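Side-chain contacts in beta-hexosaminidase Amuc_2018 (PDB 6JEB), which hydrolyses terminal non-reducing N-acetylhexosamine residues from N-glycans and chitobiose, as a zinc-containing family 20 glycoside hydrolase: residues A117-N122 with R413-A418; R439-H444 with Y454-T459; S238-L243 with A291-L296; E14-T19 with R40-P45. All blocks are in the same frame, centred on the assembly; numbering follows the deposited sequence. Where two conformers were deposited one is given.

Overall arrangement
Interactions 1 and 3 both belong to the catalytic domain and are buried. Each sets the edge of a phenylalanine ring against its partner segment, but they lie about 31 Å apart between centres. Interaction 2 is also buried, and packs the C-terminal tail against helix 434-452 through a methionine methyl group. It touches interaction 1, where Y119 OH meets H444 ND1 and Y415 O meets R458 NE. Interaction 4 differs from the rest. It lies on the surface of the N-terminal domain, about 51 Å from interaction 3 between centres. It relies on a bridging water and a proline ring. None of the four has a direct hydrogen bond across its segments.

Interaction 1. Residues A117-N122 with R413-A418; sequences AYYKFN and RAYPRA
The hydroxyl of Y119 is hydrogen-bonded to H444 ND1, and the ring behind it leans on Y415. Y415 presents its edge, with Y415 CE1 3.9 Å from Y119 CD2. Y119 keeps CG beside the backbone N (chi1 -67°), which sends its ring toward Y415. The carbonyl oxygen of A418 sits at the edge of the F121 ring, near its plane. Two carbons of that edge meet it: F121 CZ is 3.2 Å from A418 O, and F121 CE2 is 3.3 Å from A418 O. The weakly positive ring edge probably suits the oxygen, though no hydrogen bond crosses between the segments. A418 CB adds an apolar touch, 4.2 Å from F121 CE2. The same methyl covers one face of the Y415 ring, toward its rim. With an alanine at F121, the A418 carbonyl would probably lose its ring-edge neighbour, and a gap would open beside I421 and A422 of helix 417-426. Behind the contact, R417 NH2 donates to R413 O at 2.9 Å, spanning the cis peptide before P416. The side chain of A418 is about 4 Å from that of the substrate-binding L353. On the other segment, K120 has a positive phi of 67°. It is the C-prime residue of a Schellman motif, which ends helix 106-118 ahead of strand 123-127 of the family 20 catalytic barrel.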
loop_
_atom_site.group_PDB
_atom_site.type_symbol
_atom_site.label_atom_id
_atom_site.label_comp_id
_atom_site.label_asym_id
_atom_site.label_seq_id
_atom_site.Cartn_x
_atom_site.Cartn_y
_atom_site.Cartn_z
ATOM N N ALA A 117 7.283 -1.376 -9.403
ATOM C CA ALA A 117 7.505 -0.393 -10.460
ATOM C C ALA A 117 7.311 -1.014 -11.836
ATOM O O ALA A 117 6.847 -0.346 -12.767
ATOM C CB ALA A 117 8.911 0.199 -10.347
ATOM N N TYR A 118 7.653 -2.295 -11.982
ATOM C CA TYR A 118 7.481 -2.979 -13.258
ATOM C C TYR A 118 6.026 -2.960 -13.706
ATOM O O TYR A 118 5.754 -2.937 -14.918
ATOM C CB TYR A 118 7.980 -4.417 -13.101
ATOM C CG TYR A 118 8.103 -5.233 -14.367
ATOM C CD1 TYR A 118 9.208 -5.096 -15.200
ATOM C CD2 TYR A 118 7.149 -6.189 -14.694
ATOM C CE1 TYR A 118 9.344 -5.867 -16.346
ATOM C CE2 TYR A 118 7.276 -6.972 -15.832
ATOM C CZ TYR A 118 8.369 -6.796 -16.662
ATOM O OH TYR A 118 8.506 -7.570 -17.791
ATOM N N TYR A 119 5.089 -2.937 -12.746
ATOM C CA TYR A 119 3.650 -2.911 -12.997
ATOM C C TYR A 119 3.030 -1.521 -12.811
ATOM O O TYR A 119 1.800 -1.405 -12.726
ATOM C CB TYR A 119 2.950 -3.972 -12.135
ATOM C CG TYR A 119 3.366 -5.352 -12.580
ATOM C CD1 TYR A 119 2.879 -5.879 -13.771
ATOM C CD2 TYR A 119 4.279 -6.113 -11.845
ATOM C CE1 TYR A 119 3.270 -7.120 -14.218
ATOM C CE2 TYR A 119 4.682 -7.367 -12.292
ATOM C CZ TYR A 119 4.172 -7.863 -13.482
ATOM O OH TYR A 119 4.573 -9.092 -13.947
ATOM N N LYS A 120 3.852 -0.469 -12.762
ATOM C CA LYS A 120 3.403 0.924 -12.716
ATOM C C LYS A 120 2.682 1.299 -11.421
ATOM O O LYS A 120 1.904 2.260 -11.404
ATOM C CB LYS A 120 2.577 1.336 -13.946
ATOM C CG LYS A 120 3.307 1.180 -15.266
ATOM C CD LYS A 120 2.478 1.765 -16.404
ATOM C CE LYS A 120 3.162 1.630 -17.764
ATOM N NZ LYS A 120 3.068 0.240 -18.305
ATOM N N PHE A 121 2.927 0.594 -10.314
ATOM C CA PHE A 121 2.500 1.135 -9.030
ATOM C C PHE A 121 3.262 2.426 -8.764
ATOM O O PHE A 121 4.419 2.571 -9.160
ATOM C CB PHE A 121 2.788 0.140 -7.902
ATOM C CG PHE A 121 1.798 -0.992 -7.826
ATOM C CD1 PHE A 121 0.601 -0.830 -7.143
ATOM C CD2 PHE A 121 2.059 -2.211 -8.441
ATOM C CE1 PHE A 121 -0.325 -1.859 -7.070
ATOM C CE2 PHE A 121 1.134 -3.247 -8.380
ATOM C CZ PHE A 121 -0.060 -3.067 -7.690
ATOM N N ASN A 122 2.613 3.380 -8.087
ATOM C CA ASN A 122 3.273 4.648 -7.797
ATOM C C ASN A 122 3.206 5.048 -6.328
ATOM O O ASN A 122 3.654 6.149 -5.983
ATOM C CB ASN A 122 2.760 5.784 -8.700
ATOM C CG ASN A 122 1.291 6.086 -8.488
ATOM O OD1 ASN A 122 0.605 5.385 -7.748
ATOM N ND2 ASN A 122 0.802 7.132 -9.142
ATOM N N ARG A 413 2.578 -14.290 -1.686
ATOM C CA ARG A 413 1.195 -13.834 -1.567
ATOM C C ARG A 413 0.928 -12.539 -2.325
ATOM O O ARG A 413 -0.189 -12.341 -2.808
ATOM C CB ARG A 413 0.751 -13.761 -0.101
ATOM C CG ARG A 413 0.676 -15.149 0.513
ATOM C CD ARG A 413 -0.456 -15.373 1.516
ATOM N NE ARG A 413 -0.537 -16.800 1.824
ATOM C CZ ARG A 413 -1.446 -17.379 2.614
ATOM N NH1 ARG A 413 -2.385 -16.658 3.216
ATOM N NH2 ARG A 413 -1.408 -18.697 2.799
ATOM N N ALA A 414 1.929 -11.671 -2.479
ATOM C CA ALA A 414 1.688 -10.414 -3.181
ATOM C C ALA A 414 1.442 -10.631 -4.669
ATOM O O ALA A 414 0.575 -9.973 -5.255
ATOM C CB ALA A 414 2.846 -9.440 -2.960
ATOM N N TYR A 415 2.205 -11.545 -5.305
ATOM C CA TYR A 415 2.140 -11.802 -6.740
ATOM C C TYR A 415 1.571 -13.188 -7.012
ATOM O O TYR A 415 1.816 -14.125 -6.244
ATOM C CB TYR A 415 3.532 -11.681 -7.386
ATOM C CG TYR A 415 3.982 -10.240 -7.419
ATOM C CD1 TYR A 415 3.637 -9.413 -8.484
ATOM C CD2 TYR A 415 4.675 -9.684 -6.348
ATOM C CE1 TYR A 415 3.991 -8.085 -8.497
ATOM C CE2 TYR A 415 5.045 -8.347 -6.350
ATOM C CZ TYR A 415 4.690 -7.552 -7.426
ATOM O OH TYR A 415 5.034 -6.228 -7.447
ATOM N N PRO A 416 0.814 -13.367 -8.110
ATOM C CA PRO A 416 0.512 -12.383 -9.158
ATOM C C PRO A 416 -0.693 -11.476 -8.895
ATOM O O PRO A 416 -1.042 -10.713 -9.790
ATOM C CB PRO A 416 0.200 -13.267 -10.369
ATOM C CG PRO A 416 -0.435 -14.468 -9.759
ATOM C CD PRO A 416 0.379 -14.720 -8.504
ATOM N N ARG A 417 -1.331 -11.542 -7.722
ATOM C CA ARG A 417 -2.499 -10.685 -7.512
ATOM C C ARG A 417 -2.165 -9.204 -7.639
ATOM O O ARG A 417 -2.996 -8.429 -8.124
ATOM C CB ARG A 417 -3.214 -11.016 -6.204
ATOM C CG ARG A 417 -3.995 -12.330 -6.301
ATOM C CD ARG A 417 -4.565 -12.760 -4.957
ATOM N NE ARG A 417 -3.501 -12.968 -3.979
ATOM C CZ ARG A 417 -3.706 -13.325 -2.715
ATOM N NH1 ARG A 417 -4.938 -13.554 -2.275
ATOM N NH2 ARG A 417 -2.671 -13.473 -1.896
ATOM N N ALA A 418 -0.950 -8.792 -7.256
ATOM C CA ALA A 418 -0.570 -7.392 -7.435
ATOM C C ALA A 418 -0.621 -6.973 -8.902
ATOM O O ALA A 418 -0.869 -5.800 -9.194
ATOM C CB ALA A 418 0.821 -7.120 -6.850
#

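Interaction 2. Residues R439-H444 with Y454-T459; sequences RKLADH and YDMERT
The methyl group of M456 is the close-packed point of this contact. M456 CE lies 3.9 Å from H444 CB, and the carbonyl H444 O is equally near. L441 joins from one turn earlier in the helix, with its CD1 4.0 Å from M456 CE. The M456 chain bends at its last torsion (chi3 -58°), which turns CE in toward the helix. CE also packs on the hydroxyl of Y119. The segment that carries M456 is an irregular tail, folded back on helix 434-452 just after that helix ends. An Asx turn shapes it: D455 OD1 accepts from E457 N at 2.9 Å, and also forms a salt bridge with R445. The solvent side is looser: L441 is partly exposed, and the tail after M456 makes no contact with segment 439-444. R458 ties its own segment together, while its NE bonds to Y415 O. Its NH1 donates to D455 O at 3.1 Å, on a lone pair, and to E457 O at 2.8 Å, from above the carbonyl plane.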
loop_
_atom_site.group_PDB
_atom_site.type_symbol
_atom_site.label_atom_id
_atom_site.label_comp_id
_atom_site.label_asym_id
_atom_site.label_seq_id
_atom_site.Cartn_x
_atom_site.Cartn_y
_atom_site.Cartn_z
ATOM N N ARG A 439 -4.099 -14.285 -20.346
ATOM C CA ARG A 439 -3.150 -14.545 -21.425
ATOM C C ARG A 439 -1.818 -13.857 -21.151
ATOM O O ARG A 439 -0.753 -14.482 -21.223
ATOM C CB ARG A 439 -3.730 -14.046 -22.750
ATOM C CG ARG A 439 -2.725 -14.062 -23.902
ATOM C CD ARG A 439 -3.252 -13.348 -25.149
ATOM N NE ARG A 439 -3.411 -11.904 -24.966
ATOM C CZ ARG A 439 -2.423 -11.020 -25.076
ATOM N NH1 ARG A 439 -1.189 -11.426 -25.343
ATOM N NH2 ARG A 439 -2.668 -9.726 -24.903
ATOM N N LYS A 440 -1.863 -12.565 -20.826
ATOM C CA LYS A 440 -0.631 -11.812 -20.603
ATOM C C LYS A 440 0.122 -12.324 -19.383
ATOM O O LYS A 440 1.356 -12.397 -19.394
ATOM C CB LYS A 440 -0.957 -10.332 -20.419
ATOM C CG LYS A 440 -1.685 -9.720 -21.598
ATOM C CD LYS A 440 -1.875 -8.225 -21.405
ATOM C CE LYS A 440 -2.829 -7.931 -20.247
ATOM N NZ LYS A 440 -2.942 -6.462 -19.964
ATOM N N LEU A 441 -0.600 -12.653 -18.311
ATOM C CA LEU A 441 0.073 -13.097 -17.096
ATOM C C LEU A 441 0.851 -14.388 -17.327
ATOM O O LEU A 441 1.922 -14.588 -16.739
ATOM C CB LEU A 441 -0.939 -13.272 -15.975
ATOM C CG LEU A 441 -0.247 -13.612 -14.660
ATOM C CD1 LEU A 441 0.448 -12.389 -14.065
ATOM C CD2 LEU A 441 -1.226 -14.218 -13.712
ATOM N N ALA A 442 0.334 -15.273 -18.178
ATOM C CA ALA A 442 1.087 -16.468 -18.533
ATOM C C ALA A 442 2.431 -16.104 -19.156
ATOM O O ALA A 442 3.460 -16.707 -18.825
ATOM C CB ALA A 442 0.259 -17.341 -19.475
ATOM N N ASP A 443 2.447 -15.108 -20.050
ATOM C CA ASP A 443 3.710 -14.651 -20.624
ATOM C C ASP A 443 4.605 -14.017 -19.567
ATOM O O ASP A 443 5.835 -14.116 -19.652
ATOM C CB ASP A 443 3.457 -13.635 -21.739
ATOM C CG ASP A 443 2.746 -14.234 -22.943
ATOM O OD1 ASP A 443 2.795 -15.476 -23.133
ATOM O OD2 ASP A 443 2.147 -13.452 -23.713
ATOM N N HIS A 444 4.010 -13.357 -18.569
ATOM C CA HIS A 444 4.796 -12.686 -17.542
ATOM C C HIS A 444 5.564 -13.648 -16.644
ATOM O O HIS A 444 6.524 -13.225 -15.989
ATOM C CB HIS A 444 3.908 -11.753 -16.727
ATOM C CG HIS A 444 3.753 -10.406 -17.350
ATOM N ND1 HIS A 444 4.128 -9.241 -16.715
ATOM C CD2 HIS A 444 3.318 -10.044 -18.581
ATOM C CE1 HIS A 444 3.903 -8.216 -17.519
ATOM N NE2 HIS A 444 3.419 -8.676 -18.661
ATOM N N TYR A 454 12.601 -14.683 -10.233
ATOM C CA TYR A 454 11.496 -14.966 -9.337
ATOM C C TYR A 454 10.385 -15.654 -10.118
ATOM O O TYR A 454 10.054 -15.239 -11.233
ATOM C CB TYR A 454 10.959 -13.677 -8.670
ATOM C CG TYR A 454 9.858 -14.034 -7.721
ATOM C CD1 TYR A 454 10.149 -14.629 -6.505
ATOM C CD2 TYR A 454 8.525 -13.859 -8.070
ATOM C CE1 TYR A 454 9.151 -15.018 -5.647
ATOM C CE2 TYR A 454 7.515 -14.242 -7.213
ATOM C CZ TYR A 454 7.841 -14.825 -6.005
ATOM O OH TYR A 454 6.865 -15.234 -5.149
ATOM N N ASP A 455 9.800 -16.695 -9.525
ATOM C CA ASP A 455 8.812 -17.539 -10.197
ATOM C C ASP A 455 7.420 -17.221 -9.655
ATOM O O ASP A 455 7.128 -17.481 -8.481
ATOM C CB ASP A 455 9.139 -19.018 -10.001
ATOM C CG ASP A 455 8.376 -19.915 -10.969
ATOM O OD1 ASP A 455 7.358 -19.455 -11.532
ATOM O OD2 ASP A 455 8.793 -21.076 -11.170
ATOM N N MET A 456 6.560 -16.679 -10.516
ATOM C CA MET A 456 5.193 -16.336 -10.138
ATOM C C MET A 456 4.208 -17.486 -10.299
ATOM O O MET A 456 3.012 -17.283 -10.070
ATOM C CB MET A 456 4.689 -15.128 -10.940
ATOM C CG MET A 456 5.425 -13.838 -10.655
ATOM S SD MET A 456 4.494 -12.362 -11.146
ATOM C CE MET A 456 4.253 -12.671 -12.901
ATOM N N GLU A 457 4.662 -18.674 -10.697
ATOM C CA GLU A 457 3.748 -19.804 -10.806
ATOM C C GLU A 457 3.120 -20.103 -9.451
ATOM O O GLU A 457 3.798 -20.091 -8.419
ATOM C CB GLU A 457 4.485 -21.046 -11.307
ATOM C CG GLU A 457 3.574 -22.262 -11.419
ATOM C CD GLU A 457 4.265 -23.480 -12.006
ATOM O OE1 GLU A 457 5.338 -23.869 -11.500
ATOM O OE2 GLU A 457 3.731 -24.050 -12.978
ATOM N N ARG A 458 1.814 -20.368 -9.456
ATOM C CA ARG A 458 1.066 -20.611 -8.226
ATOM C C ARG A 458 0.315 -21.929 -8.326
ATOM O O ARG A 458 -0.495 -22.123 -9.240
ATOM C CB ARG A 458 0.090 -19.467 -7.944
ATOM C CG ARG A 458 0.777 -18.132 -7.765
ATOM C CD ARG A 458 1.674 -18.135 -6.538
ATOM N NE ARG A 458 2.418 -16.885 -6.385
ATOM C CZ ARG A 458 3.728 -16.736 -6.585
ATOM N NH1 ARG A 458 4.493 -17.760 -6.958
ATOM N NH2 ARG A 458 4.287 -15.550 -6.397
ATOM N N THR A 459 0.596 -22.833 -7.389
ATOM C CA THR A 459 -0.174 -24.044 -7.178
ATOM C C THR A 459 -0.467 -24.115 -5.689
ATOM O O THR A 459 0.165 -23.422 -4.886
ATOM C CB THR A 459 0.627 -25.283 -7.590
ATOM O OG1 THR A 459 1.755 -25.418 -6.717
ATOM C CG2 THR A 459 1.118 -25.154 -9.032
#

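Interaction 3. Residues S238-L243 with A291-L296; sequences SVFNEL and AKTAAL
Apolar packing carries this contact, and F240 supplies one whole side of it. Its ring meets the other helix with its edge. F240 CZ is 3.5 Å from T293 CG2, and F240 CE2 is 3.6 Å from the same methyl. F240 CD2 is 4.1 Å from L296 CB. Both partners lie near the ring plane, and both side chains cross that of F240 at about a right angle. T293 keeps OG1 beside its backbone N (chi1 -51°). That puts CG2 anti to the N, on the branch that meets the F240 ring. An alanine in place of F240 would probably open a gap between the two helices and leave the T293 methyl without its aromatic neighbour.

No hydrogen bond crosses between the segments; several polar groups have partners outside them. T293 OG1 bonds to F289 O, one turn back. K292 makes a cation-pi contact with W233, whose side chain also touches T293 and L296.

The contact joins helices 230-246 and 282-299 of the barrel domain. Helix 282-299 is the last helix of the connection between the neighbouring parallel strands 251-253 and 303-307, and helix 230-246 leads into the first of them.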
loop_
_atom_site.group_PDB
_atom_site.type_symbol
_atom_site.label_atom_id
_atom_site.label_comp_id
_atom_site.label_asym_id
_atom_site.label_seq_id
_atom_site.Cartn_x
_atom_site.Cartn_y
_atom_site.Cartn_z
ATOM N N SER A 238 7.364 14.805 17.783
ATOM C CA SER A 238 8.706 14.341 17.438
ATOM C C SER A 238 8.663 13.327 16.309
ATOM O O SER A 238 9.507 13.362 15.407
ATOM C CB SER A 238 9.387 13.722 18.656
ATOM O OG SER A 238 9.509 14.668 19.698
ATOM N N VAL A 239 7.707 12.392 16.364
ATOM C CA VAL A 239 7.539 11.425 15.281
ATOM C C VAL A 239 7.320 12.153 13.962
ATOM O O VAL A 239 7.978 11.869 12.954
ATOM C CB VAL A 239 6.376 10.467 15.591
ATOM C CG1 VAL A 239 6.075 9.588 14.376
ATOM C CG2 VAL A 239 6.694 9.618 16.809
ATOM N N PHE A 240 6.385 13.104 13.952
ATOM C CA PHE A 240 6.049 13.791 12.711
ATOM C C PHE A 240 7.210 14.634 12.197
ATOM O O PHE A 240 7.363 14.787 10.980
ATOM C CB PHE A 240 4.795 14.649 12.893
ATOM C CG PHE A 240 3.555 13.867 13.253
ATOM C CD1 PHE A 240 3.465 12.503 13.023
ATOM C CD2 PHE A 240 2.471 14.516 13.833
ATOM C CE1 PHE A 240 2.311 11.797 13.361
ATOM C CE2 PHE A 240 1.318 13.825 14.174
ATOM C CZ PHE A 240 1.236 12.459 13.940
ATOM N N ASN A 241 8.021 15.203 13.096
ATOM C CA ASN A 241 9.207 15.932 12.652
ATOM C C ASN A 241 10.181 15.008 11.928
ATOM O O ASN A 241 10.767 15.389 10.906
ATOM C CB ASN A 241 9.877 16.633 13.836
ATOM C CG ASN A 241 9.102 17.852 14.307
ATOM O OD1 ASN A 241 8.316 18.433 13.555
ATOM N ND2 ASN A 241 9.327 18.253 15.555
ATOM N N GLU A 242 10.363 13.783 12.434
ATOM C CA GLU A 242 11.207 12.826 11.723
ATOM C C GLU A 242 10.619 12.494 10.363
ATOM O O GLU A 242 11.347 12.406 9.367
ATOM C CB GLU A 242 11.374 11.537 12.529
ATOM C CG GLU A 242 12.173 11.720 13.779
ATOM C CD GLU A 242 13.509 12.374 13.498
ATOM O OE1 GLU A 242 14.310 11.780 12.741
ATOM O OE2 GLU A 242 13.747 13.478 14.027
ATOM N N LEU A 243 9.300 12.302 10.300
ATOM C CA LEU A 243 8.674 11.991 9.021
ATOM C C LEU A 243 8.834 13.142 8.038
ATOM O O LEU A 243 9.011 12.915 6.837
ATOM C CB LEU A 243 7.202 11.645 9.225
ATOM C CG LEU A 243 6.913 10.426 10.112
ATOM C CD1 LEU A 243 5.410 10.154 10.164
ATOM C CD2 LEU A 243 7.685 9.194 9.639
ATOM N N ALA A 291 -8.417 15.449 14.854
ATOM C CA ALA A 291 -8.283 16.861 14.497
ATOM C C ALA A 291 -7.039 17.472 15.128
ATOM O O ALA A 291 -6.328 18.256 14.489
ATOM C CB ALA A 291 -9.536 17.641 14.905
ATOM N N LYS A 292 -6.759 17.123 16.385
ATOM C CA LYS A 292 -5.556 17.627 17.033
ATOM C C LYS A 292 -4.306 17.075 16.360
ATOM O O LYS A 292 -3.323 17.800 16.166
ATOM C CB LYS A 292 -5.589 17.272 18.520
ATOM C CG LYS A 292 -4.485 17.895 19.352
ATOM C CD LYS A 292 -4.832 17.788 20.823
ATOM C CE LYS A 292 -3.740 18.345 21.709
ATOM N NZ LYS A 292 -4.194 18.414 23.131
ATOM N N THR A 293 -4.333 15.796 15.974
ATOM C CA THR A 293 -3.192 15.220 15.267
ATOM C C THR A 293 -3.008 15.879 13.905
ATOM O O THR A 293 -1.879 16.190 13.503
ATOM C CB THR A 293 -3.390 13.709 15.126
ATOM O OG1 THR A 293 -3.698 13.150 16.411
ATOM C CG2 THR A 293 -2.128 13.049 14.608
ATOM N N ALA A 294 -4.110 16.125 13.195
ATOM C CA ALA A 294 -4.023 16.792 11.898
ATOM C C ALA A 294 -3.464 18.204 12.034
ATOM O O ALA A 294 -2.738 18.679 11.151
ATOM C CB ALA A 294 -5.399 16.818 11.229
ATOM N N ALA A 295 -3.795 18.896 13.131
ATOM C CA ALA A 295 -3.239 20.229 13.345
ATOM C C ALA A 295 -1.731 20.168 13.547
ATOM O O ALA A 295 -0.999 21.034 13.051
ATOM C CB ALA A 295 -3.919 20.906 14.533
ATOM N N LEU A 296 -1.247 19.149 14.267
ATOM C CA LEU A 296 0.195 18.962 14.407
ATOM C C LEU A 296 0.842 18.736 13.049
ATOM O O LEU A 296 1.879 19.330 12.734
ATOM C CB LEU A 296 0.491 17.771 15.315
ATOM C CG LEU A 296 0.602 17.961 16.819
ATOM C CD1 LEU A 296 1.071 16.652 17.436
ATOM C CD2 LEU A 296 1.559 19.097 17.156
#

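Interaction 4. Residues E14-T19 with R40-P45; sequences ELRQET and RLTVTP
R16 reaches toward T42 with an almost fully stretched side chain. Its CG stands beside the backbone N (chi1 -66°), and the chain runs extended from CG to NE. R16 NH1 ends 3.9 Å from T42 CG2. T42 holds OG1 beside its N (chi1 -57°), which makes CG2 the branch anti to the N, on the side of R16. One water completes the link: it accepts from R16 NH1 at 2.8 Å, in the guanidinium plane, and donates to V43 O at 2.8 Å. E18 touches through CB, 3.8 Å from P45 CG. Beyond that, its chain bends at chi2 (83°), and the carboxylate takes no part. The P45 ring also packs on the backbone, with P45 CB 3.7 Å from T19 O. The chain turns a corner at Q17 and E18. Strands 12-16 and 39-44 each pair antiparallel with strand 79-86, and the contact spans that strand: R16 touches its V83, while E18 and P45 both touch C81.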
loop_
_atom_site.group_PDB
_atom_site.type_symbol
_atom_site.label_atom_id
_atom_site.label_comp_id
_atom_site.label_asym_id
_atom_site.label_seq_id
_atom_site.Cartn_x
_atom_site.Cartn_y
_atom_site.Cartn_z
ATOM N N GLU A 14 -2.870 0.411 -30.889
ATOM C CA GLU A 14 -3.193 0.307 -32.311
ATOM C C GLU A 14 -2.075 -0.505 -32.959
ATOM O O GLU A 14 -0.981 0.011 -33.196
ATOM C CB GLU A 14 -3.304 1.698 -32.943
ATOM C CG GLU A 14 -3.554 1.651 -34.463
ATOM C CD GLU A 14 -3.557 3.017 -35.166
ATOM O OE1 GLU A 14 -3.434 4.069 -34.502
ATOM O OE2 GLU A 14 -3.685 3.031 -36.412
ATOM N N LEU A 15 -2.347 -1.775 -33.243
ATOM C CA LEU A 15 -1.334 -2.646 -33.820
ATOM C C LEU A 15 -1.246 -2.447 -35.329
ATOM O O LEU A 15 -2.238 -2.145 -35.999
ATOM C CB LEU A 15 -1.657 -4.107 -33.512
ATOM C CG LEU A 15 -1.589 -4.471 -32.026
ATOM C CD1 LEU A 15 -2.044 -5.913 -31.816
ATOM C CD2 LEU A 15 -0.182 -4.273 -31.490
ATOM N N ARG A 16 -0.040 -2.623 -35.859
ATOM C CA ARG A 16 0.246 -2.476 -37.280
ATOM C C ARG A 16 0.779 -3.794 -37.829
ATOM O O ARG A 16 1.129 -4.707 -37.076
ATOM C CB ARG A 16 1.227 -1.317 -37.518
ATOM C CG ARG A 16 0.623 0.041 -37.155
ATOM C CD ARG A 16 1.626 1.181 -37.143
ATOM N NE ARG A 16 0.939 2.473 -37.110
ATOM C CZ ARG A 16 1.531 3.643 -36.888
ATOM N NH1 ARG A 16 2.838 3.696 -36.658
ATOM N NH2 ARG A 16 0.812 4.763 -36.893
ATOM N N GLN A 17 0.835 -3.892 -39.161
ATOM C CA GLN A 17 1.157 -5.160 -39.811
ATOM C C GLN A 17 2.644 -5.493 -39.789
ATOM O O GLN A 17 2.999 -6.673 -39.885
ATOM C CB GLN A 17 0.649 -5.176 -41.258
ATOM C CG GLN A 17 1.446 -4.295 -42.214
ATOM C CD GLN A 17 1.133 -4.572 -43.681
ATOM O OE1 GLN A 17 1.165 -5.718 -44.134
ATOM N NE2 GLN A 17 0.832 -3.517 -44.429
ATOM N N GLU A 18 3.518 -4.497 -39.674
ATOM C CA GLU A 18 4.947 -4.759 -39.707
ATOM C C GLU A 18 5.397 -5.429 -38.412
ATOM O O GLU A 18 4.693 -5.428 -37.397
ATOM C CB GLU A 18 5.733 -3.459 -39.899
ATOM C CG GLU A 18 5.452 -2.725 -41.200
ATOM C CD GLU A 18 4.210 -1.852 -41.134
ATOM O OE1 GLU A 18 3.774 -1.494 -40.016
ATOM O OE2 GLU A 18 3.666 -1.522 -42.208
ATOM N N THR A 19 6.595 -6.003 -38.459
ATOM C CA THR A 19 7.208 -6.686 -37.330
ATOM C C THR A 19 8.468 -5.938 -36.925
ATOM O O THR A 19 9.191 -5.420 -37.782
ATOM C CB THR A 19 7.577 -8.121 -37.728
ATOM O OG1 THR A 19 6.390 -8.825 -38.117
ATOM C CG2 THR A 19 8.238 -8.853 -36.574
ATOM N N ARG A 40 3.098 8.248 -25.326
ATOM C CA ARG A 40 2.806 7.587 -26.589
ATOM C C ARG A 40 4.076 6.875 -27.026
ATOM O O ARG A 40 5.126 7.506 -27.179
ATOM C CB ARG A 40 2.374 8.599 -27.650
ATOM C CG ARG A 40 1.990 7.959 -28.981
ATOM C CD ARG A 40 1.771 9.013 -30.079
ATOM N NE ARG A 40 0.904 10.101 -29.629
ATOM C CZ ARG A 40 1.302 11.354 -29.417
ATOM N NH1 ARG A 40 2.565 11.710 -29.638
ATOM N NH2 ARG A 40 0.428 12.259 -28.993
ATOM N N LEU A 41 3.991 5.562 -27.199
ATOM C CA LEU A 41 5.142 4.751 -27.571
ATOM C C LEU A 41 4.839 4.108 -28.911
ATOM O O LEU A 41 3.861 3.365 -29.036
ATOM C CB LEU A 41 5.413 3.692 -26.504
ATOM C CG LEU A 41 6.609 2.771 -26.746
ATOM C CD1 LEU A 41 7.921 3.549 -26.766
ATOM C CD2 LEU A 41 6.651 1.696 -25.676
ATOM N N THR A 42 5.661 4.406 -29.913
ATOM C CA THR A 42 5.469 3.889 -31.264
ATOM C C THR A 42 6.573 2.887 -31.564
ATOM O O THR A 42 7.763 3.215 -31.476
ATOM C CB THR A 42 5.466 5.030 -32.282
ATOM O OG1 THR A 42 4.440 5.966 -31.923
ATOM C CG2 THR A 42 5.190 4.496 -33.692
ATOM N N VAL A 43 6.176 1.667 -31.906
ATOM C CA VAL A 43 7.096 0.582 -32.226
ATOM C C VAL A 43 7.150 0.459 -33.744
ATOM O O VAL A 43 6.117 0.235 -34.388
ATOM C CB VAL A 43 6.631 -0.730 -31.574
ATOM C CG1 VAL A 43 7.511 -1.906 -32.008
ATOM C CG2 VAL A 43 6.615 -0.586 -30.049
ATOM N N THR A 44 8.336 0.640 -34.321
ATOM C CA THR A 44 8.567 0.546 -35.756
ATOM C C THR A 44 9.647 -0.497 -36.028
ATOM O O THR A 44 10.374 -0.891 -35.111
ATOM C CB THR A 44 9.022 1.897 -36.344
ATOM O OG1 THR A 44 10.423 2.089 -36.097
ATOM C CG2 THR A 44 8.215 3.063 -35.764
ATOM N N PRO A 45 9.796 -0.960 -37.277
ATOM C CA PRO A 45 10.863 -1.938 -37.551
ATOM C C PRO A 45 12.259 -1.408 -37.282
ATOM O O PRO A 45 13.195 -2.206 -37.126
ATOM C CB PRO A 45 10.669 -2.267 -39.038
ATOM C CG PRO A 45 9.224 -1.954 -39.306
ATOM C CD PRO A 45 8.943 -0.742 -38.462
HETATM O O HOH W 1 4.732 1.638 -36.383
#